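457aa long hypothetical protein (PDB 2CSU) is of unknown function but combines a Rossmann-like CoA binding domain with two flavodoxin-like domains of the succinyl-CoA ligase superfamily. Local coordinates at residues 25-28 with 29-33; 56-59 with 60-63. All coordinates share one frame; numbering follows the deposited sequence.

Interaction 1: residues 25-28 with 29-33; sequences YEVF and KNLKE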
loop_
_atom_site.group_PDB
_atom_site.type_symbol
_atom_site.label_atom_id
_atom_site.label_comp_id
_atom_site.label_asym_id
_atom_site.label_seq_id
_atom_site.Cartn_x
_atom_site.Cartn_y
_atom_site.Cartn_z
ATOM N N TYR A 25 -9.720 -17.520 25.327
ATOM C CA TYR A 25 -11.090 -17.222 24.905
ATOM C C TYR A 25 -11.155 -17.077 23.385
ATOM O O TYR A 25 -12.019 -17.659 22.734
ATOM C CB TYR A 25 -11.566 -15.924 25.577
ATOM C CG TYR A 25 -12.862 -15.368 25.026
ATOM C CD1 TYR A 25 -14.099 -15.771 25.538
ATOM C CD2 TYR A 25 -12.853 -14.482 23.950
ATOM C CE1 TYR A 25 -15.289 -15.309 24.985
ATOM C CE2 TYR A 25 -14.025 -14.018 23.387
ATOM C CZ TYR A 25 -15.244 -14.435 23.904
ATOM O OH TYR A 25 -16.410 -13.983 23.320
ATOM N N GLU A 26 -10.229 -16.302 22.823
ATOM C CA GLU A 26 -10.181 -16.074 21.382
ATOM C C GLU A 26 -9.829 -17.334 20.597
ATOM O O GLU A 26 -10.310 -17.545 19.483
ATOM C CB GLU A 26 -9.150 -14.991 21.045
ATOM C CG GLU A 26 -9.436 -13.594 21.572
ATOM C CD GLU A 26 -10.760 -13.027 21.086
ATOM O OE1 GLU A 26 -11.155 -13.313 19.929
ATOM O OE2 GLU A 26 -11.396 -12.275 21.863
ATOM N N VAL A 27 -8.966 -18.165 21.165
ATOM C CA VAL A 27 -8.562 -19.375 20.482
ATOM C C VAL A 27 -9.751 -20.326 20.325
ATOM O O VAL A 27 -9.995 -20.860 19.234
ATOM C CB VAL A 27 -7.430 -20.096 21.249
ATOM C CG1 VAL A 27 -7.125 -21.415 20.591
ATOM C CG2 VAL A 27 -6.182 -19.215 21.306
ATOM N N PHE A 28 -10.484 -20.552 21.413
ATOM C CA PHE A 28 -11.616 -21.455 21.266
ATOM C C PHE A 28 -12.691 -20.841 20.370
ATOM O O PHE A 28 -13.354 -21.510 19.585
ATOM C CB PHE A 28 -12.184 -21.728 22.660
ATOM C CG PHE A 28 -13.176 -22.852 22.597
ATOM C CD1 PHE A 28 -12.748 -24.126 22.245
ATOM C CD2 PHE A 28 -14.506 -22.618 22.901
ATOM C CE1 PHE A 28 -13.660 -25.172 22.204
ATOM C CE2 PHE A 28 -15.414 -23.673 22.860
ATOM C CZ PHE A 28 -14.995 -24.952 22.513
ATOM N N LYS A 29 -12.877 -19.519 20.538
ATOM C CA LYS A 29 -13.838 -18.813 19.704
ATOM C C LYS A 29 -13.538 -19.021 18.220
ATOM O O LYS A 29 -14.407 -19.310 17.407
ATOM C CB LYS A 29 -13.755 -17.325 20.042
ATOM C CG LYS A 29 -14.182 -16.443 18.866
ATOM C CD LYS A 29 -14.997 -15.229 19.316
ATOM C CE LYS A 29 -14.190 -13.927 19.261
ATOM N NZ LYS A 29 -14.227 -13.268 20.566
ATOM N N ASN A 30 -12.256 -18.823 17.873
ATOM C CA ASN A 30 -11.858 -19.000 16.483
ATOM C C ASN A 30 -12.028 -20.452 16.034
ATOM O O ASN A 30 -12.339 -20.737 14.885
ATOM C CB ASN A 30 -10.396 -18.577 16.348
ATOM C CG ASN A 30 -10.299 -17.077 16.444
ATOM O OD1 ASN A 30 -11.099 -16.338 15.877
ATOM N ND2 ASN A 30 -9.272 -16.622 17.178
ATOM N N LEU A 31 -11.781 -21.423 16.907
ATOM C CA LEU A 31 -11.880 -22.816 16.496
ATOM C C LEU A 31 -13.314 -23.325 16.389
ATOM O O LEU A 31 -13.538 -24.474 15.995
ATOM C CB LEU A 31 -11.072 -23.711 17.451
ATOM C CG LEU A 31 -9.557 -23.495 17.309
ATOM C CD1 LEU A 31 -8.791 -24.368 18.290
ATOM C CD2 LEU A 31 -9.148 -23.810 15.873
ATOM N N LYS A 32 -14.280 -22.482 16.739
ATOM C CA LYS A 32 -15.662 -22.921 16.613
ATOM C C LYS A 32 -16.062 -23.042 15.142
ATOM O O LYS A 32 -17.068 -23.641 14.779
ATOM C CB LYS A 32 -16.550 -21.888 17.308
ATOM C CG LYS A 32 -16.402 -21.925 18.829
ATOM C CD LYS A 32 -17.667 -22.437 19.521
ATOM C CE LYS A 32 -18.639 -21.308 19.878
ATOM N NZ LYS A 32 -19.578 -21.773 20.895
ATOM N N GLU A 33 -15.243 -22.406 14.286
ATOM C CA GLU A 33 -15.503 -22.448 12.851
ATOM C C GLU A 33 -14.887 -23.687 12.193
ATOM O O GLU A 33 -15.018 -23.927 10.999
ATOM C CB GLU A 33 -14.918 -21.181 12.224
ATOM C CG GLU A 33 -15.667 -19.916 12.648
ATOM C CD GLU A 33 -14.972 -18.705 12.070
ATOM O OE1 GLU A 33 -14.664 -18.714 10.887
ATOM O OE2 GLU A 33 -14.729 -17.760 12.819
HETATM O O HOH W 1 -9.758 -13.554 16.971
#

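Interaction 2: residues 56-59 with 60-63; sequences KSVK and DIPD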
loop_
_atom_site.group_PDB
_atom_site.type_symbol
_atom_site.label_atom_id
_atom_site.label_comp_id
_atom_site.label_asym_id
_atom_site.label_seq_id
_atom_site.Cartn_x
_atom_site.Cartn_y
_atom_site.Cartn_z
ATOM N N LYS A 56 -12.032 -31.064 32.468
ATOM C CA LYS A 56 -11.067 -30.613 33.464
ATOM C C LYS A 56 -9.633 -30.876 33.004
ATOM O O LYS A 56 -8.697 -30.149 33.311
ATOM C CB LYS A 56 -11.341 -31.369 34.765
ATOM C CG LYS A 56 -12.636 -30.915 35.437
ATOM C CD LYS A 56 -13.148 -31.932 36.457
ATOM C CE LYS A 56 -14.562 -31.603 36.947
ATOM N NZ LYS A 56 -15.527 -31.885 35.886
ATOM N N SER A 57 -9.474 -31.990 32.269
ATOM C CA SER A 57 -8.159 -32.331 31.746
ATOM C C SER A 57 -8.263 -32.973 30.361
ATOM O O SER A 57 -9.268 -33.568 29.992
ATOM C CB SER A 57 -7.493 -33.303 32.722
ATOM O OG SER A 57 -6.389 -33.937 32.078
ATOM N N VAL A 58 -7.193 -32.796 29.566
ATOM C CA VAL A 58 -7.196 -33.358 28.223
ATOM C C VAL A 58 -7.266 -34.885 28.249
ATOM O O VAL A 58 -7.455 -35.548 27.238
ATOM C CB VAL A 58 -5.916 -32.912 27.516
ATOM C CG1 VAL A 58 -4.697 -33.425 28.278
ATOM C CG2 VAL A 58 -5.887 -33.462 26.103
ATOM N N LYS A 59 -7.065 -35.445 29.455
ATOM C CA LYS A 59 -7.089 -36.896 29.584
ATOM C C LYS A 59 -8.519 -37.444 29.573
ATOM O O LYS A 59 -8.770 -38.602 29.270
ATOM C CB LYS A 59 -6.407 -37.270 30.902
ATOM C CG LYS A 59 -4.881 -37.210 30.810
ATOM C CD LYS A 59 -4.231 -36.908 32.162
ATOM C CE LYS A 59 -4.258 -38.112 33.108
ATOM N NZ LYS A 59 -3.312 -37.900 34.201
ATOM N N ASP A 60 -9.473 -36.572 29.954
ATOM C CA ASP A 60 -10.848 -37.037 30.115
ATOM C C ASP A 60 -11.623 -37.069 28.797
ATOM O O ASP A 60 -12.728 -37.586 28.707
ATOM C CB ASP A 60 -11.557 -36.115 31.108
ATOM C CG ASP A 60 -10.746 -36.034 32.394
ATOM O OD1 ASP A 60 -10.371 -37.092 32.901
ATOM O OD2 ASP A 60 -10.513 -34.930 32.878
ATOM N N ILE A 61 -11.031 -36.453 27.760
ATOM C CA ILE A 61 -11.689 -36.466 26.452
ATOM C C ILE A 61 -11.791 -37.889 25.864
ATOM O O ILE A 61 -10.800 -38.547 25.581
ATOM C CB ILE A 61 -10.898 -35.563 25.499
ATOM C CG1 ILE A 61 -10.867 -34.128 26.022
ATOM C CG2 ILE A 61 -11.581 -35.535 24.117
ATOM C CD1 ILE A 61 -10.112 -33.185 25.079
ATOM N N PRO A 62 -13.048 -38.360 25.714
ATOM C CA PRO A 62 -13.324 -39.698 25.185
ATOM C C PRO A 62 -12.710 -39.951 23.795
ATOM O O PRO A 62 -12.160 -41.008 23.506
ATOM C CB PRO A 62 -14.845 -39.866 25.135
ATOM C CG PRO A 62 -15.455 -38.789 26.028
ATOM C CD PRO A 62 -14.297 -37.686 26.028
ATOM N N ASP A 63 -12.862 -38.961 22.898
ATOM C CA ASP A 63 -12.355 -39.123 21.535
ATOM C C ASP A 63 -10.828 -38.975 21.469
ATOM O O ASP A 63 -10.160 -38.673 22.449
ATOM C CB ASP A 63 -13.038 -38.053 20.679
ATOM C CG ASP A 63 -12.581 -38.141 19.231
ATOM O OD1 ASP A 63 -12.713 -39.218 18.650
ATOM O OD2 ASP A 63 -12.209 -37.111 18.678
HETATM O O HOH W 2 -13.660 -33.482 33.318
#

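Interaction 1: residues 25-28 with 29-33
Tyr25 meets Lys29 one helical turn on. Its O accepts the backbone N of Lys29, an i to i+4 bond of the helix. Its ring stands near the amino group of the same lysine. CG of Tyr25 is anti to the backbone N (chi1 169°), and the ring points out from the helix with its CE2 edge at the end of Lys29. Lys29 NZ comes to this edge near the ring plane, not over the face as in a cation-pi contact. The approach to Tyr25 CE2 is closer than a normal contact, so the exact place of NZ is doubtful.

Glu26 lies beside Lys29, and both side chains point the same way. Its chain bends at chi2 (-59°), which folds the carboxylate back to the lysine. OE1 of Glu26 forms a salt bridge with Lys29 NZ at 3.1 Å. OE2 of Glu26 is 3.3 Å from the same NZ, and both hydrogen bonds are weak. A water donates to Glu26 OE1 and accepts from Asn30 ND2, joining the two side chains. Asn30 ND2 also donates to Thr142 O. Glu26 O takes the backbone N of Asn30 at 2.8 Å.

Val27 turns inward. Its CG1 rests 4.1 Å from Leu31 CD1, with the two side chains alongside each other. Val27 O accepts Leu31 N at 3.0 Å.

Phe28 is buried too. Lys32 CD passes its ring obliquely, 4.2 Å from Phe28 CE2, while Lys32 NZ donates to Gln50 O.

This part of helix 23-31 is two-sided, with a polar group at Tyr25, Glu26 and Lys29 and an apolar one at Val27, Phe28 and Leu31. The apolar side packs the helix on strands 10-14 and 38-42 of its beta-alpha-beta unit, and Leu31 also touches strand 139-142.

Interaction 2: residues 56-59 with 60-63
Asp60 reaches back across a tight turn to Ser57. Its CB lies 3.6 Å from Ser57 O. CG stands beside the backbone N (chi1 -54°), which swings the carboxylate toward the start of the turn. OD1 lies near Lys59 C, at 3.8 Å. OD2 goes furthest back. It accepts a weak, bent hydrogen bond from Ser57 N at 3.2 Å (N-H...O 125°), and it lies 3.4 Å from Ser57 CB. A water held by Lys56 N also donates weakly to this oxygen. Lys56 NZ is 6.6 Å from Asp60 OD2, so the opposite charges are not in contact.

The backbone N of Asp60 donates to Ser57 O at 3.0 Å and closes the turn. This N stands above the carbonyl plane.

Val58 and Ile61 face the protein interior. Val58 touches Ala12 and Ile14 of strand 10-14, and Ile61 touches Tyr40 and Val42 of strand 38-42. Lys59 NZ pairs with Glu86 on helix 74-87, and Ser57 OG is hydrogen-bonded to Gln83 there.

The arrangement is a type I beta turn from Ser57 to Asp60. Ser57 OG also accepts Lys59 N, as in an ST turn, though the place of that N is less sure in the model.

In the fold
From the N terminus, the chain runs through strand 10-14 into helix 23-31, where interaction 1 holds successive turns together. It then enters strand 38-42, which pairs in parallel with strand 10-14. Interaction 2 comes later, in the loop between strands 52-53 and 67-70. The two contacts are in series. Each is local, and they neither nest nor cross. The centres of interactions 1 and 2 are about 18 Å apart. They meet alternate residues of strands 10-14 and 38-42, and so cover opposite faces of the parallel sheet at its 38-42 edge. Helix 23-31 lies on one face. The turn of interaction 2, beside helix 74-87, lies on the other.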